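Long-range contacts in putative cytoplasmic protein (Salmonella enterica subsp. enterica serovar Typhimurium, PDB 4J32), which is the type VI secretion amidase effector Tae4, probably a papain-like NlpC/P60 cysteine peptidase that hydrolyses peptidoglycan, here bound to its immunity protein Tai4: residues Glu21-Phe26 and Gly145-Asp150; Ala56-Met61 and Tyr91-Met96; Arg74-Ala79 and Ile97-His102; Gly105-Ile110 and Thr169-Pro174. All blocks are in the same frame, centred on the assembly; numbering follows the deposited sequence. Where two conformers were deposited one is given.

Contact 1 of 4, residues Glu21-Phe26 and Gly145-Asp150; sequences EAWLAF and GSICSD
With CG anti to the backbone N in both Trp23 (chi1 -164°) and Phe26 (chi1 -167°), two rings on one flank of helix 19-28 reach out and take the side chain of Ser149 between them. The contact joins the N-terminal helix of this papain-like fold to the loop that follows strand 138-143 of its antiparallel sheet. Ser149 CB makes a CH-pi contact with each ring, lying 3.9 Å from the centroid of the six-membered ring of Trp23 and 3.7 Å from that of the Phe26 ring. The indole receives it near its rim, whereas over Phe26 the hydroxyl sits centrally, Ser149 OG being 3.1 Å above the ring plane. That oxygen is hydrogen-bonded to Leu142 N on strand 138-143, which ties the wedge to the sheet. Beside it, Asp150 CB meets the edge of the Phe26 ring, 3.8 Å from CZ, with the carboxylate turned 81° to the ring; Asp150 OD2 is hydrogen-bonded to His139 NE2. Farther out, Ile147 adds a more exposed margin: its carbonyl O lies at the indole edge, 3.7 Å from Trp23 CH2, and its CG1 comes within 4.4 Å of that same carbon.

Contact 2 of 4, residues Ala56-Met61 and Tyr91-Met96; sequences ACPIRM and YRVNDM
Pro58 fits its ring into the bend where residues Tyr91 and Arg92 lead into helix 93-103. Its CG rests 3.3 Å from Tyr91 O, and its CB lies 3.7 Å from Arg92 O, so two backbone carbonyls line the proline on that side. Val93 crosses it at about a right angle, placing CG2 3.9 Å from Pro58 CD; the same methyl, held anti to the carbonyl carbon of Val93, comes within 4.2 Å of Cys57 SG. Met96, one helical turn on, completes the shell with its CB 4.0 Å from Pro58 CB. In one of its two deposited conformers, Met96 is bent at chi2 (54°) and chi3 (63°), which folds the chain back until CE is 3.6 Å from Pro58 O and 4.0 Å from Met61 CB. Ile59 CG1 adds a looser touch on Tyr91 CB. Every residue that takes part is buried, and the side chains that meet are apolar, set against backbone carbonyls.

Farther out, the Tyr91 ring stacks on Phe53. Arg92 holds the N-cap position, and its NE bonds to Leu44 O of the Tai4 chain, while Val93 N and Asn94 N bond to the Glu45 carboxylate of that chain. A buried cysteine at the start of a helix, Cys57, touching a histidine on the adjoining sheet, His139 of strand 138-143, is consistent with the active-site layout of papain-like NlpC/P60 peptidases.

Contact 3 of 4, residues Arg74-Ala79 and Ile97-His102; sequences RNSPYA and IDYLTH
Tyr78, just after an inverse gamma turn centred on Pro77 in the loop before strand 80-82, lays a face of its ring against the flank of helix 93-103. The close packing is on the Tyr99 side. Tyr99 CB lies over the Tyr78 face, 4.2 Å from that ring's centroid, in a CH-pi contact, and Tyr99 CD1 is 3.8 Å from Tyr78 CE2. The two ring planes stand 75° apart, an oblique pair. Because Tyr99 has CG anti to its backbone N (chi1 178°), its ring leans off the helix toward the loop, where Ser76 OG meets the edge in plane, 3.3 Å from Tyr99 CD1. Ile90 of strand 88-90 touches both tyrosines, and a bound 2-ethoxyethanol lies near Tyr99.

Toward solvent the fit is sparser. The Asp98 side chain approaches the Tyr78 ring through CB, 3.7 Å from CE1, and exposed His102 approaches the phenol oxygen, with ND1 3.6 Å from Tyr78 OH. The imidazole is steadied from within its own helix instead: His102 ND1 donates to Asp98 O at 2.9 Å, while His102 N reaches that same oxygen from the opposite face of the carbonyl plane.

Contact 4 of 4, residues Gly105-Ile110 and Thr169-Pro174; sequences GKPDLI and TLWILP
A classic beta bulge marks where the edge strand 109-112 joins the antiparallel sheet along strand 164-172. Asp108 and Leu109 both face Leu170, whose carbonyl O accepts two bonds: from Asp108 N at 2.8 Å, and from Leu109 N at 3.3 Å, the latter in the carbonyl plane on a lone pair. Leu170 N returns a bond to Leu109 O, making these two residues a hydrogen-bonded pair. On one face of the sheet, Leu109 CB lies 4.1 Å from Leu170 CB. Ile110 and Thr169 follow as a non-hydrogen-bonded pair on the other face.

Within the bulge, the side chain of Asp108 adds a bond of its own: CG is turned anti to the carbonyl carbon (chi1 -65°), which carries Asp108 OD1 to Ile172 N, 2.8 Å away, and the bond enters on the anti side of the carboxylate. That oxygen also forms a salt bridge with Arg16, whose NH1 bonds to Ile172 O as well, so the N-terminal segment is tied into the same corner.

Farther back toward helix 93-103, Trp171 lies beside Pro107. One face of the indole is covered near its rim by Pro107 CB and Thr169 CG2, themselves only 3.5 Å apart, and its other neighbours include Leu100 and Thr101 of that helix. Gly105, whose positive phi carries the chain out of the helix, presents its carbonyl at the indole edge: Trp171 NE1 donates to Gly105 O at 2.9 Å, approaching from 49° out of the carbonyl plane.

Overall arrangement
From the N terminus, helix 19-28 waits longest for its partner: contact 1 closes only after 118 intervening residues. Contacts 2 and 3 nest within that loop and cross each other, because 74-79 lies between the two segments of contact 2 and finds its partner at 97-102, after contact 2 has closed. Contact 4 opens after these two have closed, yet crosses contact 1. Contact 1 touches contact 2 through Phe26 and Arg60, and contact 4 through Ala22 and Leu173. Contacts 2 and 3 tie helix 57-67 and the loop at 74-79 to helix 93-103; contact 1 joins the first helix to the loop after strand 138-143, and contact 4 strand 109-112 to the C-terminal strand.

Contact 1 of 4, residues Glu21-Phe26 and Gly145-Asp150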
loop_
_atom_site.group_PDB
_atom_site.type_symbol
_atom_site.label_atom_id
_atom_site.label_comp_id
_atom_site.label_asym_id
_atom_site.label_seq_id
_atom_site.Cartn_x
_atom_site.Cartn_y
_atom_site.Cartn_z
ATOM N N GLU A 21 -17.921 40.095 6.880
ATOM C CA GLU A 21 -17.271 39.374 7.994
ATOM C C GLU A 21 -16.919 37.928 7.618
ATOM O O GLU A 21 -15.911 37.392 8.075
ATOM C CB GLU A 21 -18.134 39.382 9.244
ATOM C CG GLU A 21 -18.285 40.736 9.888
ATOM C CD GLU A 21 -19.218 40.669 11.067
ATOM O OE1 GLU A 21 -20.429 40.856 10.842
ATOM O OE2 GLU A 21 -18.730 40.414 12.201
ATOM N N ALA A 22 -17.769 37.292 6.822
ATOM C CA ALA A 22 -17.514 35.908 6.394
ATOM C C ALA A 22 -16.285 35.827 5.506
ATOM O O ALA A 22 -15.452 34.940 5.675
ATOM C CB ALA A 22 -18.739 35.353 5.669
ATOM N N TRP A 23 -16.157 36.784 4.588
ATOM C CA TRP A 23 -15.048 36.828 3.620
ATOM C C TRP A 23 -13.730 37.093 4.330
ATOM O O TRP A 23 -12.697 36.445 4.034
ATOM C CB TRP A 23 -15.319 37.913 2.572
ATOM C CG TRP A 23 -14.467 37.804 1.307
ATOM C CD1 TRP A 23 -13.339 38.528 1.007
ATOM C CD2 TRP A 23 -14.686 36.920 0.192
ATOM N NE1 TRP A 23 -12.856 38.164 -0.228
ATOM C CE2 TRP A 23 -13.661 37.181 -0.753
ATOM C CE3 TRP A 23 -15.667 35.956 -0.116
ATOM C CZ2 TRP A 23 -13.568 36.492 -1.982
ATOM C CZ3 TRP A 23 -15.575 35.269 -1.351
ATOM C CH2 TRP A 23 -14.530 35.556 -2.265
ATOM N N LEU A 24 -13.751 38.043 5.271
ATOM C CA LEU A 24 -12.585 38.310 6.099
ATOM C C LEU A 24 -12.162 37.060 6.881
ATOM O O LEU A 24 -10.973 36.719 6.958
ATOM C CB LEU A 24 -12.914 39.462 7.076
ATOM C CG LEU A 24 -11.913 39.953 8.107
ATOM C CD1 LEU A 24 -12.399 41.331 8.597
ATOM C CD2 LEU A 24 -11.720 38.990 9.290
ATOM N N ALA A 25 -13.115 36.408 7.520
ATOM C CA ALA A 25 -12.776 35.251 8.367
ATOM C C ALA A 25 -12.197 34.104 7.503
ATOM O O ALA A 25 -11.208 33.472 7.861
ATOM C CB ALA A 25 -14.018 34.766 9.121
ATOM N N PHE A 26 -12.808 33.879 6.346
ATOM C CA PHE A 26 -12.326 32.820 5.430
ATOM C C PHE A 26 -10.847 33.004 5.083
ATOM O O PHE A 26 -10.077 32.032 5.084
ATOM C CB PHE A 26 -13.171 32.759 4.156
ATOM C CG PHE A 26 -12.921 31.489 3.331
ATOM C CD1 PHE A 26 -13.772 30.395 3.441
ATOM C CD2 PHE A 26 -11.788 31.398 2.510
ATOM C CE1 PHE A 26 -13.538 29.216 2.694
ATOM C CE2 PHE A 26 -11.531 30.215 1.761
ATOM C CZ PHE A 26 -12.402 29.139 1.875
ATOM N N GLY A 145 -19.537 36.994 -6.044
ATOM C CA GLY A 145 -20.140 37.465 -7.294
ATOM C C GLY A 145 -19.260 37.285 -8.525
ATOM O O GLY A 145 -19.737 37.381 -9.655
ATOM N N SER A 146 -17.976 37.024 -8.293
ATOM C CA SER A 146 -16.973 36.894 -9.350
ATOM C C SER A 146 -16.078 35.664 -9.183
ATOM O O SER A 146 -15.725 35.024 -10.169
ATOM C CB SER A 146 -16.057 38.123 -9.360
ATOM O OG SER A 146 -16.804 39.304 -9.537
ATOM N N ILE A 147 -15.681 35.362 -7.945
ATOM C CA ILE A 147 -14.662 34.327 -7.662
ATOM C C ILE A 147 -14.985 33.661 -6.325
ATOM O O ILE A 147 -15.695 34.253 -5.499
ATOM C CB ILE A 147 -13.197 34.903 -7.578
ATOM C CG1 ILE A 147 -13.069 35.929 -6.426
ATOM C CG2 ILE A 147 -12.738 35.475 -8.923
ATOM C CD1 ILE A 147 -11.628 36.255 -5.978
ATOM N N CYS A 148 -14.468 32.452 -6.109
ATOM C CA CYS A 148 -14.591 31.786 -4.812
ATOM C C CYS A 148 -13.477 32.280 -3.900
ATOM O O CYS A 148 -12.441 32.728 -4.372
ATOM C CB CYS A 148 -14.459 30.270 -4.931
ATOM S SG CYS A 148 -15.764 29.516 -5.943
ATOM N N SER A 149 -13.702 32.156 -2.601
ATOM C CA SER A 149 -12.732 32.604 -1.593
ATOM C C SER A 149 -11.482 31.715 -1.574
ATOM O O SER A 149 -10.425 32.147 -1.117
ATOM C CB SER A 149 -13.393 32.621 -0.223
ATOM O OG SER A 149 -14.085 31.405 0.033
ATOM N N ASP A 150 -11.605 30.473 -2.053
ATOM C CA ASP A 150 -10.444 29.578 -2.135
ATOM C C ASP A 150 -9.993 29.326 -3.561
ATOM O O ASP A 150 -9.295 28.340 -3.836
ATOM C CB ASP A 150 -10.701 28.252 -1.387
ATOM C CG ASP A 150 -11.953 27.526 -1.871
ATOM O OD1 ASP A 150 -12.726 28.072 -2.683
ATOM O OD2 ASP A 150 -12.150 26.381 -1.421
#

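Contact 2 of 4, residues Ala56-Met61 and Tyr91-Met96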
loop_
_atom_site.group_PDB
_atom_site.type_symbol
_atom_site.label_atom_id
_atom_site.label_comp_id
_atom_site.label_asym_id
_atom_site.label_seq_id
_atom_site.Cartn_x
_atom_site.Cartn_y
_atom_site.Cartn_z
ATOM N N ALA A 56 -9.413 20.663 3.948
ATOM C CA ALA A 56 -9.712 21.817 4.826
ATOM C C ALA A 56 -11.055 22.484 4.547
ATOM O O ALA A 56 -11.533 23.287 5.369
ATOM C CB ALA A 56 -8.564 22.834 4.782
ATOM N N CYS A 57 -11.676 22.130 3.421
ATOM C CA CYS A 57 -12.938 22.736 2.986
ATOM C C CYS A 57 -13.967 22.928 4.140
ATOM O O CYS A 57 -14.330 24.072 4.445
ATOM C CB CYS A 57 -13.525 21.989 1.779
ATOM S SG CYS A 57 -15.280 22.367 1.517
ATOM N N PRO A 58 -14.422 21.831 4.802
ATOM C CA PRO A 58 -15.442 22.049 5.829
ATOM C C PRO A 58 -14.930 22.735 7.094
ATOM O O PRO A 58 -15.706 23.383 7.812
ATOM C CB PRO A 58 -15.949 20.627 6.140
ATOM C CG PRO A 58 -14.801 19.733 5.799
ATOM C CD PRO A 58 -14.137 20.393 4.602
ATOM N N ILE A 59 -13.630 22.602 7.347
ATOM C CA ILE A 59 -13.027 23.232 8.513
ATOM C C ILE A 59 -12.977 24.743 8.288
ATOM O O ILE A 59 -13.238 25.522 9.215
ATOM C CB ILE A 59 -11.629 22.642 8.800
ATOM C CG1 ILE A 59 -11.744 21.115 9.024
ATOM C CG2 ILE A 59 -10.974 23.350 10.052
ATOM C CD1 ILE A 59 -10.394 20.334 9.119
ATOM N N ARG A 60 -12.663 25.167 7.060
ATOM C CA ARG A 60 -12.673 26.613 6.796
ATOM C C ARG A 60 -14.085 27.203 6.929
ATOM O O ARG A 60 -14.256 28.277 7.503
ATOM C CB ARG A 60 -12.094 26.959 5.428
ATOM C CG ARG A 60 -10.639 26.505 5.168
ATOM C CD ARG A 60 -10.183 27.031 3.802
ATOM N NE ARG A 60 -8.832 26.578 3.476
ATOM C CZ ARG A 60 -8.552 25.671 2.547
ATOM N NH1 ARG A 60 -9.523 25.108 1.811
ATOM N NH2 ARG A 60 -7.294 25.313 2.351
ATOM N N MET A 61 -15.085 26.506 6.402
ATOM C CA MET A 61 -16.476 26.948 6.525
ATOM C C MET A 61 -16.920 26.988 7.996
ATOM O O MET A 61 -17.625 27.906 8.424
ATOM C CB MET A 61 -17.389 26.070 5.668
ATOM C CG MET A 61 -17.324 26.403 4.167
ATOM S SD MET A 61 -17.660 28.141 3.796
ATOM C CE MET A 61 -19.333 28.314 4.446
ATOM N N TYR A 91 -15.841 18.347 9.934
ATOM C CA TYR A 91 -14.684 17.932 9.135
ATOM C C TYR A 91 -15.025 17.125 7.878
ATOM O O TYR A 91 -14.124 16.740 7.115
ATOM C CB TYR A 91 -13.627 17.238 10.009
ATOM C CG TYR A 91 -14.112 16.012 10.782
ATOM C CD1 TYR A 91 -14.140 14.762 10.181
ATOM C CD2 TYR A 91 -14.529 16.113 12.117
ATOM C CE1 TYR A 91 -14.555 13.617 10.882
ATOM C CE2 TYR A 91 -14.934 14.977 12.832
ATOM C CZ TYR A 91 -14.925 13.731 12.212
ATOM O OH TYR A 91 -15.344 12.598 12.869
ATOM N N ARG A 92 -16.313 16.862 7.674
ATOM C CA ARG A 92 -16.798 16.215 6.449
ATOM C C ARG A 92 -17.569 17.204 5.574
ATOM O O ARG A 92 -18.441 17.944 6.055
ATOM C CB ARG A 92 -17.687 15.009 6.772
ATOM C CG ARG A 92 -16.920 13.883 7.459
ATOM C CD ARG A 92 -17.833 12.673 7.778
ATOM N NE ARG A 92 -16.995 11.522 8.110
ATOM C CZ ARG A 92 -16.990 10.860 9.271
ATOM N NH1 ARG A 92 -17.841 11.191 10.248
ATOM N NH2 ARG A 92 -16.151 9.836 9.444
ATOM N N VAL A 93 -17.253 17.182 4.284
ATOM C CA VAL A 93 -17.946 17.998 3.290
ATOM C C VAL A 93 -19.444 17.720 3.292
ATOM O O VAL A 93 -20.246 18.657 3.355
ATOM C CB VAL A 93 -17.367 17.781 1.874
ATOM C CG1 VAL A 93 -18.216 18.576 0.829
ATOM C CG2 VAL A 93 -15.897 18.273 1.863
ATOM N N ASN A 94 -19.828 16.446 3.272
ATOM C CA ASN A 94 -21.234 16.075 3.218
ATOM C C ASN A 94 -21.981 16.635 4.445
ATOM O O ASN A 94 -23.140 17.054 4.350
ATOM C CB ASN A 94 -21.393 14.552 3.110
ATOM C CG ASN A 94 -21.336 14.042 1.659
ATOM O OD1 ASN A 94 -21.454 14.823 0.699
ATOM N ND2 ASN A 94 -21.200 12.706 1.492
ATOM N N ASP A 95 -21.305 16.604 5.598
ATOM C CA ASP A 95 -21.887 17.104 6.849
ATOM C C ASP A 95 -22.047 18.614 6.815
ATOM O O ASP A 95 -23.079 19.135 7.232
ATOM C CB ASP A 95 -21.047 16.706 8.079
ATOM C CG ASP A 95 -21.304 15.277 8.526
ATOM O OD1 ASP A 95 -22.239 14.611 7.990
ATOM O OD2 ASP A 95 -20.576 14.814 9.427
ATOM N N MET A 96 -21.062 19.311 6.273
ATOM C CA MET A 96 -21.137 20.769 6.198
ATOM C C MET A 96 -22.275 21.179 5.287
ATOM O O MET A 96 -23.047 22.100 5.612
ATOM C CB MET A 96 -19.822 21.392 5.709
ATOM C CG MET A 96 -19.921 22.924 5.481
ATOM S SD MET A 96 -20.534 23.898 6.891
ATOM C CE MET A 96 -19.293 23.623 8.155
#

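Contact 3 of 4, residues Arg74-Ala79 and Ile97-His102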
loop_
_atom_site.group_PDB
_atom_site.type_symbol
_atom_site.label_atom_id
_atom_site.label_comp_id
_atom_site.label_asym_id
_atom_site.label_seq_id
_atom_site.Cartn_x
_atom_site.Cartn_y
_atom_site.Cartn_z
ATOM N N ARG A 74 -22.698 22.577 19.812
ATOM C CA ARG A 74 -22.074 21.341 20.288
ATOM C C ARG A 74 -22.905 20.111 19.899
ATOM O O ARG A 74 -22.368 19.087 19.450
ATOM C CB ARG A 74 -21.903 21.384 21.807
ATOM C CG ARG A 74 -21.154 20.184 22.361
ATOM C CD ARG A 74 -21.445 19.947 23.832
ATOM N NE ARG A 74 -22.823 19.518 24.087
ATOM C CZ ARG A 74 -23.268 18.270 23.954
ATOM N NH1 ARG A 74 -22.463 17.301 23.546
ATOM N NH2 ARG A 74 -24.533 17.994 24.221
ATOM N N ASN A 75 -24.219 20.214 20.064
ATOM C CA ASN A 75 -25.072 19.056 19.822
ATOM C C ASN A 75 -25.680 18.935 18.419
ATOM O O ASN A 75 -26.602 18.151 18.210
ATOM C CB ASN A 75 -26.152 18.970 20.898
ATOM C CG ASN A 75 -27.199 20.040 20.747
ATOM O OD1 ASN A 75 -27.043 20.974 19.947
ATOM N ND2 ASN A 75 -28.280 19.915 21.504
ATOM N N SER A 76 -25.172 19.718 17.470
ATOM C CA SER A 76 -25.505 19.555 16.053
ATOM C C SER A 76 -25.205 18.103 15.640
ATOM O O SER A 76 -24.152 17.572 16.006
ATOM C CB SER A 76 -24.629 20.498 15.216
ATOM O OG SER A 76 -25.235 20.713 13.959
ATOM N N PRO A 77 -26.125 17.454 14.905
ATOM C CA PRO A 77 -25.977 16.030 14.573
ATOM C C PRO A 77 -24.968 15.753 13.446
ATOM O O PRO A 77 -25.309 15.071 12.476
ATOM C CB PRO A 77 -27.397 15.628 14.140
ATOM C CG PRO A 77 -27.964 16.883 13.540
ATOM C CD PRO A 77 -27.388 18.013 14.372
ATOM N N TYR A 78 -23.749 16.278 13.590
ATOM C CA TYR A 78 -22.667 16.139 12.605
ATOM C C TYR A 78 -21.345 15.925 13.338
ATOM O O TYR A 78 -21.116 16.515 14.397
ATOM C CB TYR A 78 -22.559 17.406 11.741
ATOM C CG TYR A 78 -23.883 17.732 11.084
ATOM C CD1 TYR A 78 -24.360 16.965 10.018
ATOM C CD2 TYR A 78 -24.685 18.758 11.581
ATOM C CE1 TYR A 78 -25.607 17.236 9.435
ATOM C CE2 TYR A 78 -25.928 19.043 11.006
ATOM C CZ TYR A 78 -26.369 18.279 9.937
ATOM O OH TYR A 78 -27.592 18.534 9.382
ATOM N N ALA A 79 -20.476 15.091 12.769
ATOM C CA ALA A 79 -19.171 14.854 13.363
ATOM C C ALA A 79 -18.370 16.164 13.409
ATOM O O ALA A 79 -18.312 16.903 12.426
ATOM C CB ALA A 79 -18.416 13.761 12.582
ATOM N N ILE A 97 -22.404 20.481 4.160
ATOM C CA ILE A 97 -23.517 20.735 3.237
ATOM C C ILE A 97 -24.865 20.550 3.944
ATOM O O ILE A 97 -25.748 21.433 3.862
ATOM C CB ILE A 97 -23.412 19.850 1.968
ATOM C CG1 ILE A 97 -22.188 20.290 1.160
ATOM C CG2 ILE A 97 -24.688 20.017 1.100
ATOM C CD1 ILE A 97 -21.839 19.371 -0.038
ATOM N N ASP A 98 -25.020 19.436 4.650
ATOM C CA ASP A 98 -26.281 19.139 5.331
ATOM C C ASP A 98 -26.551 20.138 6.450
ATOM O O ASP A 98 -27.700 20.554 6.661
ATOM C CB ASP A 98 -26.283 17.718 5.879
ATOM C CG ASP A 98 -26.461 16.673 4.796
ATOM O OD1 ASP A 98 -27.114 16.951 3.757
ATOM O OD2 ASP A 98 -25.950 15.554 4.995
ATOM N N TYR A 99 -25.483 20.533 7.156
ATOM C CA TYR A 99 -25.581 21.532 8.231
ATOM C C TYR A 99 -26.169 22.839 7.708
ATOM O O TYR A 99 -27.115 23.403 8.294
ATOM C CB TYR A 99 -24.203 21.794 8.882
ATOM C CG TYR A 99 -24.259 22.861 9.972
ATOM C CD1 TYR A 99 -24.527 22.518 11.308
ATOM C CD2 TYR A 99 -24.073 24.222 9.662
ATOM C CE1 TYR A 99 -24.586 23.523 12.326
ATOM C CE2 TYR A 99 -24.148 25.219 10.660
ATOM C CZ TYR A 99 -24.389 24.858 11.979
ATOM O OH TYR A 99 -24.464 25.845 12.927
ATOM N N LEU A 100 -25.620 23.318 6.596
ATOM C CA LEU A 100 -26.115 24.565 5.995
ATOM C C LEU A 100 -27.575 24.448 5.522
ATOM O O LEU A 100 -28.355 25.358 5.744
ATOM C CB LEU A 100 -25.187 25.029 4.863
ATOM C CG LEU A 100 -23.761 25.374 5.338
ATOM C CD1 LEU A 100 -22.821 25.306 4.161
ATOM C CD2 LEU A 100 -23.694 26.718 6.028
ATOM N N THR A 101 -27.932 23.308 4.936
ATOM C CA THR A 101 -29.303 23.050 4.472
ATOM C C THR A 101 -30.272 23.202 5.643
ATOM O O THR A 101 -31.381 23.717 5.473
ATOM C CB THR A 101 -29.420 21.636 3.848
ATOM O OG1 THR A 101 -28.513 21.530 2.735
ATOM C CG2 THR A 101 -30.832 21.366 3.370
ATOM N N HIS A 102 -29.837 22.795 6.837
ATOM C CA HIS A 102 -30.734 22.771 7.989
ATOM C C HIS A 102 -30.690 24.020 8.861
ATOM O O HIS A 102 -31.529 24.176 9.742
ATOM C CB HIS A 102 -30.523 21.502 8.814
ATOM C CG HIS A 102 -31.077 20.281 8.156
ATOM N ND1 HIS A 102 -30.333 19.489 7.310
ATOM C CD2 HIS A 102 -32.319 19.745 8.179
ATOM C CE1 HIS A 102 -31.085 18.500 6.860
ATOM N NE2 HIS A 102 -32.296 18.636 7.367
#

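Contact 4 of 4, residues Gly105-Ile110 and Thr169-Pro174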
loop_
_atom_site.group_PDB
_atom_site.type_symbol
_atom_site.label_atom_id
_atom_site.label_comp_id
_atom_site.label_asym_id
_atom_site.label_seq_id
_atom_site.Cartn_x
_atom_site.Cartn_y
_atom_site.Cartn_z
ATOM N N GLY A 105 -31.810 28.365 6.066
ATOM C CA GLY A 105 -33.085 28.765 5.507
ATOM C C GLY A 105 -33.128 28.405 4.036
ATOM O O GLY A 105 -32.304 27.607 3.546
ATOM N N LYS A 106 -34.090 28.995 3.329
ATOM C CA LYS A 106 -34.288 28.689 1.913
ATOM C C LYS A 106 -33.100 29.209 1.119
ATOM O O LYS A 106 -32.705 30.376 1.299
ATOM C CB LYS A 106 -35.568 29.349 1.384
ATOM C CG LYS A 106 -36.827 29.024 2.176
ATOM C CD LYS A 106 -37.323 27.601 1.900
ATOM C CE LYS A 106 -38.082 27.034 3.112
ATOM N NZ LYS A 106 -37.140 26.841 4.285
ATOM N N PRO A 107 -32.548 28.371 0.216
ATOM C CA PRO A 107 -31.501 28.884 -0.679
ATOM C C PRO A 107 -32.059 29.959 -1.584
ATOM O O PRO A 107 -33.269 29.987 -1.880
ATOM C CB PRO A 107 -31.121 27.666 -1.531
ATOM C CG PRO A 107 -31.680 26.473 -0.826
ATOM C CD PRO A 107 -32.857 26.951 -0.043
ATOM N N ASP A 108 -31.194 30.855 -2.016
ATOM C CA ASP A 108 -31.625 31.945 -2.872
ATOM C C ASP A 108 -31.539 31.633 -4.355
ATOM O O ASP A 108 -32.273 32.214 -5.146
ATOM C CB ASP A 108 -30.821 33.186 -2.527
ATOM C CG ASP A 108 -31.110 33.650 -1.122
ATOM O OD1 ASP A 108 -30.226 33.500 -0.260
ATOM O OD2 ASP A 108 -32.262 34.074 -0.871
ATOM N N LEU A 109 -30.618 30.743 -4.712
ATOM C CA LEU A 109 -30.449 30.257 -6.094
ATOM C C LEU A 109 -30.125 28.776 -6.034
ATOM O O LEU A 109 -29.263 28.346 -5.239
ATOM C CB LEU A 109 -29.248 30.938 -6.766
ATOM C CG LEU A 109 -29.276 31.961 -7.886
ATOM C CD1 LEU A 109 -27.848 32.261 -8.335
ATOM C CD2 LEU A 109 -30.155 31.475 -9.067
ATOM N N ILE A 110 -30.821 27.996 -6.857
ATOM C CA ILE A 110 -30.480 26.597 -7.112
ATOM C C ILE A 110 -30.372 26.436 -8.623
ATOM O O ILE A 110 -31.314 26.764 -9.349
ATOM C CB ILE A 110 -31.525 25.604 -6.546
ATOM C CG1 ILE A 110 -31.766 25.851 -5.036
ATOM C CG2 ILE A 110 -31.080 24.148 -6.806
ATOM C CD1 ILE A 110 -32.959 25.031 -4.466
ATOM N N THR A 169 -25.835 25.685 -5.438
ATOM C CA THR A 169 -26.792 26.308 -4.528
ATOM C C THR A 169 -26.100 27.485 -3.849
ATOM O O THR A 169 -24.978 27.346 -3.351
ATOM C CB THR A 169 -27.235 25.280 -3.449
ATOM O OG1 THR A 169 -27.818 24.145 -4.091
ATOM C CG2 THR A 169 -28.251 25.873 -2.444
ATOM N N LEU A 170 -26.771 28.635 -3.834
ATOM C CA LEU A 170 -26.240 29.816 -3.177
ATOM C C LEU A 170 -27.193 30.308 -2.076
ATOM O O LEU A 170 -28.409 30.446 -2.295
ATOM C CB LEU A 170 -25.977 30.925 -4.213
ATOM C CG LEU A 170 -25.339 32.231 -3.676
ATOM C CD1 LEU A 170 -23.842 32.085 -3.415
ATOM C CD2 LEU A 170 -25.607 33.391 -4.639
ATOM N N TRP A 171 -26.630 30.536 -0.883
ATOM C CA TRP A 171 -27.327 31.304 0.162
ATOM C C TRP A 171 -26.680 32.679 0.200
ATOM O O TRP A 171 -25.498 32.793 0.501
ATOM C CB TRP A 171 -27.145 30.651 1.540
ATOM C CG TRP A 171 -27.993 29.415 1.756
ATOM C CD1 TRP A 171 -29.289 29.380 2.149
ATOM C CD2 TRP A 171 -27.582 28.056 1.594
ATOM N NE1 TRP A 171 -29.730 28.071 2.229
ATOM C CE2 TRP A 171 -28.691 27.239 1.917
ATOM C CE3 TRP A 171 -26.388 27.451 1.218
ATOM C CZ2 TRP A 171 -28.641 25.838 1.860
ATOM C CZ3 TRP A 171 -26.333 26.046 1.164
ATOM C CH2 TRP A 171 -27.458 25.262 1.488
ATOM N N ILE A 172 -27.454 33.710 -0.119
ATOM C CA ILE A 172 -26.918 35.078 -0.133
ATOM C C ILE A 172 -26.553 35.527 1.280
ATOM O O ILE A 172 -27.331 35.321 2.241
ATOM C CB ILE A 172 -27.936 36.061 -0.789
ATOM C CG1 ILE A 172 -28.061 35.756 -2.296
ATOM C CG2 ILE A 172 -27.565 37.513 -0.525
ATOM C CD1 ILE A 172 -29.138 36.578 -3.006
ATOM N N LEU A 173 -25.377 36.134 1.412
ATOM C CA LEU A 173 -24.982 36.791 2.661
ATOM C C LEU A 173 -25.084 38.305 2.508
ATOM O O LEU A 173 -24.636 38.849 1.500
ATOM C CB LEU A 173 -23.557 36.362 3.091
ATOM C CG LEU A 173 -23.310 34.867 3.413
ATOM C CD1 LEU A 173 -21.848 34.677 3.887
ATOM C CD2 LEU A 173 -24.273 34.348 4.483
ATOM N N PRO A 174 -25.702 38.987 3.501
ATOM C CA PRO A 174 -26.069 40.390 3.346
ATOM C C PRO A 174 -24.897 41.370 3.453
ATOM O O PRO A 174 -23.849 41.071 4.040
ATOM C CB PRO A 174 -27.046 40.615 4.509
ATOM C CG PRO A 174 -26.539 39.703 5.573
ATOM C CD PRO A 174 -26.120 38.456 4.817
ATOM O OXT PRO A 174 -25.027 42.509 2.968
#